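Local coordinates for protein GENE 22 product (PDB 2XC8) that is of unknown function but resembles in fold a domain of the receptor-binding protein of lactococcal phage p2, at residues 55-60 / 100-105; 59-64 / 86-91. All coordinates share one frame; numbering follows the deposited sequence.

Interactions 1 and 2 show how one strand can be held in two ways along its length. Both start from strand 56-64, overlap at Met59 and Leu60, and have centres about 16 Å apart. In interaction 1 the first part of the strand pairs edge to edge with strand 93-103, its neighbour in the five-stranded mixed sheet. In interaction 2 the later part receives on one face the loop 86-91, which follows strand 84-85 and leads into strand 93-103. Along the chain the order is 55-60, 59-64, 86-91, 100-105, so the loop settles on the strand just before the chain returns to pair beside it.

Interaction 1 (55-60 / 100-105); sequences PVEYML and SVTVFP
Val56 and Val103 meet as a hydrogen-bonded pair where strand 56-60 runs antiparallel to strand 100-103, the two axes approaching to 4.6 Å at an angle of 161°. Each valine gives and takes one bond: Val56 N reaches Val103 O at 2.8 Å, and Val103 N returns to Val56 O. Tyr58 and Val101 repeat the exchange two residues on, with Tyr58 N at 2.7 Å from Val101 O in a nearly straight bond. Between them Glu57 faces Thr102 as a non-hydrogen-bonded pair, and beyond Tyr58-Val101 the pair Met59-Ser100 is of the same kind.

The side chains alternate between the two faces. Tyr58 has CG anti to its carbonyl carbon (chi1 -73°), which brings the ring obliquely against the diagonal neighbour Val103: CD2 of Tyr58 lies 3.8 Å from Val103 CG2, and CE2 is equally close. Val101 O meets the ring edge almost in plane, while the phenol hydroxyl bonds to Thr49 O. This pairing joins the middle strand, 93-103, to the inner strand 56-64 of a five-stranded mixed sheet, with strand 71-79 on the outer side of 56-64; backbone bonds from Glu57 to Ala78 and from Met59 to Cys76 run to it.

On the face bearing Glu57 and Thr102 the contact is more polar. These two side chains run alongside each other in the same direction, and one water spans their ends, 2.9 Å from Glu57 OE2 and 2.7 Å from Thr102 OG1. Selenomethionine Met59 brings its SE to 3.5 Å from Ser100 OG. Past the end of the strand pair, Pro55 crosses Phe104 aslant, its CB 3.8 Å from Phe104 CD1, while the methyl CG2 of Thr102 lies over one face of the same phenyl ring, nearer the ring's margin than its centre.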
ATOM      1  N   PRO B  55     -17.960  -4.443  17.163  1.00 20.02           N
ATOM      2  CA  PRO B  55     -16.946  -4.194  16.145  1.00 19.46           C
ATOM      3  C   PRO B  55     -16.348  -2.861  16.576  1.00 23.95           C
ATOM      4  O   PRO B  55     -17.033  -2.054  17.209  1.00 23.14           O
ATOM      5  CB  PRO B  55     -17.758  -4.012  14.857  1.00 20.67           C
ATOM      6  CG  PRO B  55     -19.061  -4.680  15.101  1.00 25.24           C
ATOM      7  CD  PRO B  55     -19.305  -4.578  16.565  1.00 20.78           C
ATOM      8  N   VAL B  56     -15.081  -2.638  16.239  1.00 21.42           N
ATOM      9  CA  VAL B  56     -14.392  -1.410  16.625  1.00 21.37           C
ATOM     10  C   VAL B  56     -13.988  -0.602  15.394  1.00 24.85           C
ATOM     11  O   VAL B  56     -13.374  -1.135  14.469  1.00 24.38           O
ATOM     12  CB  VAL B  56     -13.142  -1.700  17.492  1.00 25.87           C
ATOM     13  CG1 VAL B  56     -12.513  -0.407  17.955  1.00 25.79           C
ATOM     14  CG2 VAL B  56     -13.501  -2.560  18.694  1.00 26.47           C
ATOM     15  N   GLU B  57     -14.337   0.683  15.393  1.00 21.22           N
ATOM     16  CA  GLU B  57     -13.946   1.599  14.324  1.00 21.07           C
ATOM     17  C   GLU B  57     -12.690   2.370  14.712  1.00 24.47           C
ATOM     18  O   GLU B  57     -12.636   2.985  15.779  1.00 23.46           O
ATOM     19  CB  GLU B  57     -15.073   2.584  14.014  1.00 22.66           C
ATOM     20  CG  GLU B  57     -16.299   1.965  13.364  1.00 35.43           C
ATOM     21  CD  GLU B  57     -17.386   2.986  13.078  1.00 57.47           C
ATOM     22  OE1 GLU B  57     -17.469   4.007  13.796  1.00 56.55           O
ATOM     23  OE2 GLU B  57     -18.166   2.762  12.128  1.00 47.80           O
ATOM     24  N   TYR B  58     -11.687   2.332  13.840  1.00 21.27           N
ATOM     25  CA  TYR B  58     -10.455   3.088  14.041  1.00 21.15           C
ATOM     26  C   TYR B  58     -10.344   4.212  13.024  1.00 28.09           C
ATOM     27  O   TYR B  58     -10.514   3.994  11.822  1.00 25.93           O
ATOM     28  CB  TYR B  58      -9.234   2.174  13.952  1.00 20.75           C
ATOM     29  CG  TYR B  58      -9.066   1.271  15.148  1.00 20.38           C
ATOM     30  CD1 TYR B  58      -8.381   1.708  16.282  1.00 21.75           C
ATOM     31  CD2 TYR B  58      -9.591  -0.019  15.149  1.00 20.59           C
ATOM     32  CE1 TYR B  58      -8.224   0.881  17.386  1.00 21.51           C
ATOM     33  CE2 TYR B  58      -9.437  -0.854  16.247  1.00 21.48           C
ATOM     34  CZ  TYR B  58      -8.756  -0.397  17.362  1.00 25.59           C
ATOM     35  OH  TYR B  58      -8.599  -1.216  18.454  1.00 19.62           O
HETATM   36  N   MSE B  59     -10.043   5.398  13.510  1.00 29.80           N
HETATM   37  CA  MSE B  59      -9.909   6.577  12.705  1.00 32.57           C
HETATM   38  C   MSE B  59      -8.684   7.398  12.956  1.00 31.68           C
HETATM   39  O   MSE B  59      -8.456   7.878  14.019  1.00 30.14           O
HETATM   40  CB  MSE B  59     -11.115   7.448  12.904  1.00 38.00           C
HETATM   41  CG  MSE B  59     -11.729   7.846  11.638  1.00 49.96           C
HETATM   42 SE   MSE B  59     -13.227   6.824  11.110  1.00 63.49          SE
HETATM   43  CE  MSE B  59     -14.468   8.127  11.611  1.00 60.48           C
ATOM     44  N   LEU B  60      -7.890   7.559  11.924  1.00 25.91           N
ATOM     45  CA  LEU B  60      -6.635   8.290  12.051  1.00 24.40           C
ATOM     46  C   LEU B  60      -6.730   9.661  11.384  1.00 25.20           C
ATOM     47  O   LEU B  60      -7.116   9.768  10.218  1.00 23.43           O
ATOM     48  CB  LEU B  60      -5.481   7.472  11.457  1.00 24.10           C
ATOM     49  CG  LEU B  60      -4.045   7.990  11.589  1.00 28.39           C
ATOM     50  CD1 LEU B  60      -3.569   7.984  13.039  1.00 28.32           C
ATOM     51  CD2 LEU B  60      -3.109   7.164  10.722  1.00 29.66           C
ATOM     52  N   SER B 100      -9.133   4.444   7.900  1.00 21.80           N
ATOM     53  CA  SER B 100     -10.466   4.214   8.457  1.00 21.98           C
ATOM     54  C   SER B 100     -10.801   2.726   8.372  1.00 25.09           C
ATOM     55  O   SER B 100     -11.085   2.210   7.289  1.00 25.19           O
ATOM     56  CB  SER B 100     -11.511   5.048   7.706  1.00 27.17           C
ATOM     57  OG  SER B 100     -12.816   4.819   8.215  1.00 40.67           O
ATOM     58  N   VAL B 101     -10.755   2.039   9.513  1.00 20.02           N
ATOM     59  CA  VAL B 101     -10.912   0.579   9.552  1.00 19.07           C
ATOM     60  C   VAL B 101     -11.890   0.114  10.636  1.00 22.29           C
ATOM     61  O   VAL B 101     -11.853   0.596  11.770  1.00 20.29           O
ATOM     62  CB  VAL B 101      -9.541  -0.143   9.746  1.00 22.34           C
ATOM     63  CG1 VAL B 101      -9.707  -1.661   9.736  1.00 22.30           C
ATOM     64  CG2 VAL B 101      -8.542   0.279   8.673  1.00 22.00           C
ATOM     65  N   THR B 102     -12.759  -0.824  10.265  1.00 19.80           N
ATOM     66  CA  THR B 102     -13.633  -1.508  11.213  1.00 19.78           C
ATOM     67  C   THR B 102     -13.072  -2.900  11.511  1.00 24.10           C
ATOM     68  O   THR B 102     -12.871  -3.709  10.600  1.00 23.82           O
ATOM     69  CB  THR B 102     -15.085  -1.606  10.685  1.00 24.62           C
ATOM     70  OG1 THR B 102     -15.571  -0.293  10.374  1.00 22.46           O
ATOM     71  CG2 THR B 102     -16.004  -2.246  11.723  1.00 22.39           C
ATOM     72  N   VAL B 103     -12.810  -3.160  12.790  1.00 20.39           N
ATOM     73  CA  VAL B 103     -12.269  -4.442  13.239  1.00 20.10           C
ATOM     74  C   VAL B 103     -13.347  -5.222  13.988  1.00 24.84           C
ATOM     75  O   VAL B 103     -13.847  -4.773  15.021  1.00 24.28           O
ATOM     76  CB  VAL B 103     -11.018  -4.260  14.140  1.00 23.38           C
ATOM     77  CG1 VAL B 103     -10.394  -5.609  14.479  1.00 23.44           C
ATOM     78  CG2 VAL B 103      -9.992  -3.358  13.465  1.00 22.63           C
ATOM     79  N   PHE B 104     -13.693  -6.390  13.456  1.00 21.64           N
ATOM     80  CA  PHE B 104     -14.736  -7.237  14.033  1.00 21.83           C
ATOM     81  C   PHE B 104     -14.161  -8.166  15.108  1.00 27.93           C
ATOM     82  O   PHE B 104     -12.968  -8.475  15.070  1.00 28.26           O
ATOM     83  CB  PHE B 104     -15.447  -8.017  12.921  1.00 23.33           C
ATOM     84  CG  PHE B 104     -16.230  -7.141  11.981  1.00 23.90           C
ATOM     85  CD1 PHE B 104     -17.543  -6.787  12.275  1.00 26.67           C
ATOM     86  CD2 PHE B 104     -15.651  -6.652  10.812  1.00 24.66           C
ATOM     87  CE1 PHE B 104     -18.273  -5.968  11.418  1.00 26.68           C
ATOM     88  CE2 PHE B 104     -16.374  -5.832   9.947  1.00 26.65           C
ATOM     89  CZ  PHE B 104     -17.687  -5.490  10.250  1.00 24.63           C
ATOM     90  N   PRO B 105     -14.999  -8.603  16.076  1.00 25.57           N
ATOM     91  CA  PRO B 105     -14.526  -9.428  17.197  1.00 26.39           C
ATOM     92  C   PRO B 105     -13.577 -10.578  16.836  1.00 29.98           C
ATOM     93  O   PRO B 105     -12.639 -10.849  17.590  1.00 30.71           O
ATOM     94  CB  PRO B 105     -15.825  -9.972  17.794  1.00 29.04           C
ATOM     95  CG  PRO B 105     -16.809  -8.892  17.551  1.00 32.36           C
ATOM     96  CD  PRO B 105     -16.429  -8.261  16.230  1.00 26.90           C
TER
HETATM   97  O   HOH W   1     -18.064   0.600  10.224  1.00 30.48           O

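Interaction 2 (59-64 / 86-91); sequences MLYLHM and CDYQGN
Tyr88 reaches from the loop 86-91 across Tyr61 to His63; the near half of its side chain meets Tyr61 and the far half His63. Its CB sits over the centre of the Tyr61 ring, 3.7 Å from the centroid and only 10° off the normal, a clear CH-pi contact. With CG anti to the backbone N (chi1 176°), the Tyr88 ring then runs on past Tyr61 toward His63. CD1 passes 3.9 Å from Tyr61 CD2, the two rings being set obliquely with their planes at 51°. CE1 comes to 3.6 Å from His63 CD2, and CZ lies against CB and CG of the histidine. At the tip, Tyr88 OH approaches His63 CB to 3.4 Å.

The His63 and Tyr88 rings are only slightly inclined to each other, but displaced so far that little of one covers the other, so this is no true stack. Glu92 takes bonds from both, its O from Tyr88 OH and its OE1 from His63 ND1, while His63 NE2 bonds to Ser74 OG, which should fix the imidazole's rotation. Within the loop, Gly90 N lies over the centre of one Tyr88 face.

Tyr61 OH is 3.3 Å from Asp87 N, but at an angle too poor for a hydrogen bond. The bent chain of Met59 turns its methyl CE to the loop's start, 3.4 Å from Cys86 O and close to Cys86 CB as well. A disulfide from Cys86 to Cys76 on strand 71-79 ties this end covalently to the sheet. Leu60 and Leu62 point to strands 23-33 and 37-47 of the second sheet, while on the opposite face of the five-stranded sheet Tyr61, His63 and Tyr88 form an aromatic cluster that packs the loop against it.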
HETATM    1  N   MSE B  59     -10.043   5.398  13.510  1.00 29.80           N
HETATM    2  CA  MSE B  59      -9.909   6.577  12.705  1.00 32.57           C
HETATM    3  C   MSE B  59      -8.684   7.398  12.956  1.00 31.68           C
HETATM    4  O   MSE B  59      -8.456   7.878  14.019  1.00 30.14           O
HETATM    5  CB  MSE B  59     -11.115   7.448  12.904  1.00 38.00           C
HETATM    6  CG  MSE B  59     -11.729   7.846  11.638  1.00 49.96           C
HETATM    7 SE   MSE B  59     -13.227   6.824  11.110  1.00 63.49          SE
HETATM    8  CE  MSE B  59     -14.468   8.127  11.611  1.00 60.48           C
ATOM      9  N   LEU B  60      -7.890   7.559  11.924  1.00 25.91           N
ATOM     10  CA  LEU B  60      -6.635   8.290  12.051  1.00 24.40           C
ATOM     11  C   LEU B  60      -6.730   9.661  11.384  1.00 25.20           C
ATOM     12  O   LEU B  60      -7.116   9.768  10.218  1.00 23.43           O
ATOM     13  CB  LEU B  60      -5.481   7.472  11.457  1.00 24.10           C
ATOM     14  CG  LEU B  60      -4.045   7.990  11.589  1.00 28.39           C
ATOM     15  CD1 LEU B  60      -3.569   7.984  13.039  1.00 28.32           C
ATOM     16  CD2 LEU B  60      -3.109   7.164  10.722  1.00 29.66           C
ATOM     17  N   TYR B  61      -6.380  10.701  12.136  1.00 20.99           N
ATOM     18  CA  TYR B  61      -6.459  12.079  11.652  1.00 20.24           C
ATOM     19  C   TYR B  61      -5.082  12.726  11.544  1.00 23.43           C
ATOM     20  O   TYR B  61      -4.250  12.590  12.443  1.00 23.12           O
ATOM     21  CB  TYR B  61      -7.343  12.931  12.571  1.00 21.84           C
ATOM     22  CG  TYR B  61      -8.704  12.343  12.882  1.00 23.15           C
ATOM     23  CD1 TYR B  61      -9.668  12.192  11.884  1.00 24.66           C
ATOM     24  CD2 TYR B  61      -9.034  11.958  14.180  1.00 23.83           C
ATOM     25  CE1 TYR B  61     -10.921  11.656  12.170  1.00 24.49           C
ATOM     26  CE2 TYR B  61     -10.285  11.423  14.476  1.00 24.24           C
ATOM     27  CZ  TYR B  61     -11.222  11.276  13.467  1.00 29.59           C
ATOM     28  OH  TYR B  61     -12.459  10.748  13.755  1.00 27.90           O
ATOM     29  N   LEU B  62      -4.852  13.425  10.435  1.00 19.93           N
ATOM     30  CA  LEU B  62      -3.669  14.260  10.276  1.00 19.44           C
ATOM     31  C   LEU B  62      -4.108  15.719  10.256  1.00 24.09           C
ATOM     32  O   LEU B  62      -4.795  16.158   9.332  1.00 23.96           O
ATOM     33  CB  LEU B  62      -2.900  13.898   8.999  1.00 19.08           C
ATOM     34  CG  LEU B  62      -1.518  14.531   8.791  1.00 23.42           C
ATOM     35  CD1 LEU B  62      -0.489  13.955   9.757  1.00 23.05           C
ATOM     36  CD2 LEU B  62      -1.054  14.355   7.354  1.00 24.73           C
ATOM     37  N   HIS B  63      -3.721  16.455  11.293  1.00 20.74           N
ATOM     38  CA  HIS B  63      -4.137  17.846  11.459  1.00 20.98           C
ATOM     39  C   HIS B  63      -2.947  18.762  11.725  1.00 25.29           C
ATOM     40  O   HIS B  63      -1.886  18.310  12.161  1.00 23.28           O
ATOM     41  CB  HIS B  63      -5.165  17.964  12.587  1.00 21.73           C
ATOM     42  CG  HIS B  63      -4.769  17.246  13.839  1.00 24.72           C
ATOM     43  ND1 HIS B  63      -3.970  17.819  14.804  1.00 27.08           N
ATOM     44  CD2 HIS B  63      -5.049  15.996  14.275  1.00 25.56           C
ATOM     45  CE1 HIS B  63      -3.780  16.955  15.784  1.00 25.90           C
ATOM     46  NE2 HIS B  63      -4.423  15.841  15.488  1.00 25.49           N
HETATM   47  N   MSE B  64      -3.139  20.052  11.463  1.00 25.17           N
HETATM   48  CA  MSE B  64      -2.075  21.040  11.594  1.00 27.54           C
HETATM   49  C   MSE B  64      -2.475  22.275  12.394  1.00 29.71           C
HETATM   50  O   MSE B  64      -3.590  22.783  12.251  1.00 29.27           O
HETATM   51  CB  MSE B  64      -1.610  21.495  10.207  1.00 31.65           C
HETATM   52  CG  MSE B  64      -0.415  22.444  10.213  1.00 42.31           C
HETATM   53 SE   MSE B  64      -0.194  23.393   8.526  1.00 54.62          SE
HETATM   54  CE  MSE B  64       0.128  21.864   7.367  1.00 50.13           C
ATOM     55  N   CYS B  86     -17.032   8.229  15.698  1.00 24.09           N
ATOM     56  CA  CYS B  86     -15.802   8.998  15.581  1.00 24.60           C
ATOM     57  C   CYS B  86     -15.951  10.164  14.614  1.00 32.08           C
ATOM     58  O   CYS B  86     -16.523  10.024  13.528  1.00 31.33           O
ATOM     59  CB  CYS B  86     -14.644   8.096  15.157  1.00 24.12           C
ATOM     60  SG  CYS B  86     -13.913   7.192  16.525  1.00 28.19           S
ATOM     61  N   ASP B  87     -15.427  11.311  15.031  1.00 32.08           N
ATOM     62  CA  ASP B  87     -15.502  12.552  14.279  1.00 34.12           C
ATOM     63  C   ASP B  87     -14.396  13.441  14.826  1.00 39.82           C
ATOM     64  O   ASP B  87     -14.277  13.605  16.044  1.00 41.12           O
ATOM     65  CB  ASP B  87     -16.872  13.212  14.491  1.00 37.35           C
ATOM     66  CG  ASP B  87     -17.107  14.403  13.574  1.00 50.81           C
ATOM     67  OD1 ASP B  87     -16.756  14.329  12.377  1.00 50.57           O
ATOM     68  OD2 ASP B  87     -17.664  15.414  14.053  1.00 59.35           O
ATOM     69  N   TYR B  88     -13.578  14.000  13.939  1.00 35.67           N
ATOM     70  CA  TYR B  88     -12.527  14.914  14.373  1.00 35.58           C
ATOM     71  C   TYR B  88     -13.139  16.240  14.829  1.00 42.05           C
ATOM     72  O   TYR B  88     -13.945  16.835  14.110  1.00 42.03           O
ATOM     73  CB  TYR B  88     -11.498  15.138  13.266  1.00 35.80           C
ATOM     74  CG  TYR B  88     -10.458  16.158  13.647  1.00 37.07           C
ATOM     75  CD1 TYR B  88      -9.459  15.850  14.569  1.00 38.03           C
ATOM     76  CD2 TYR B  88     -10.487  17.442  13.107  1.00 39.03           C
ATOM     77  CE1 TYR B  88      -8.509  16.790  14.933  1.00 38.83           C
ATOM     78  CE2 TYR B  88      -9.541  18.388  13.464  1.00 40.57           C
ATOM     79  CZ  TYR B  88      -8.554  18.055  14.377  1.00 47.69           C
ATOM     80  OH  TYR B  88      -7.612  18.989  14.735  1.00 50.57           O
ATOM     81  N   GLN B  89     -12.748  16.700  16.016  1.00 41.45           N
ATOM     82  CA  GLN B  89     -13.424  17.837  16.657  1.00 42.27           C
ATOM     83  C   GLN B  89     -12.561  19.066  16.995  1.00 46.27           C
ATOM     84  O   GLN B  89     -13.081  20.183  17.071  1.00 46.94           O
ATOM     85  CB  GLN B  89     -14.133  17.387  17.947  1.00 44.50           C
ATOM     86  CG  GLN B  89     -13.281  16.533  18.893  1.00 64.43           C
ATOM     87  CD  GLN B  89     -13.929  16.328  20.256  1.00 88.41           C
ATOM     88  OE1 GLN B  89     -14.076  15.198  20.723  1.00 83.26           O
ATOM     89  NE2 GLN B  89     -14.313  17.425  20.902  1.00 83.70           N
ATOM     90  N   GLY B  90     -11.258  18.857  17.180  1.00 41.16           N
ATOM     91  CA  GLY B  90     -10.330  19.959  17.478  1.00 40.15           C
ATOM     92  C   GLY B  90     -10.202  21.265  16.705  1.00 41.97           C
ATOM     93  O   GLY B  90     -10.728  21.409  15.598  1.00 41.69           O
ATOM     94  N   ASN B  91      -9.487  22.212  17.320  1.00 36.45           N
ATOM     95  CA  ASN B  91      -9.188  23.537  16.757  1.00 34.78           C
ATOM     96  C   ASN B  91      -8.301  23.479  15.523  1.00 35.66           C
ATOM     97  O   ASN B  91      -8.450  24.287  14.601  1.00 35.58           O
ATOM     98  CB  ASN B  91      -8.498  24.402  17.821  1.00 33.91           C
ATOM     99  CG  ASN B  91      -8.156  25.804  17.324  1.00 50.22           C
ATOM    100  OD1 ASN B  91      -8.961  26.463  16.664  1.00 41.57           O
ATOM    101  ND2 ASN B  91      -6.954  26.267  17.654  1.00 39.18           N
TER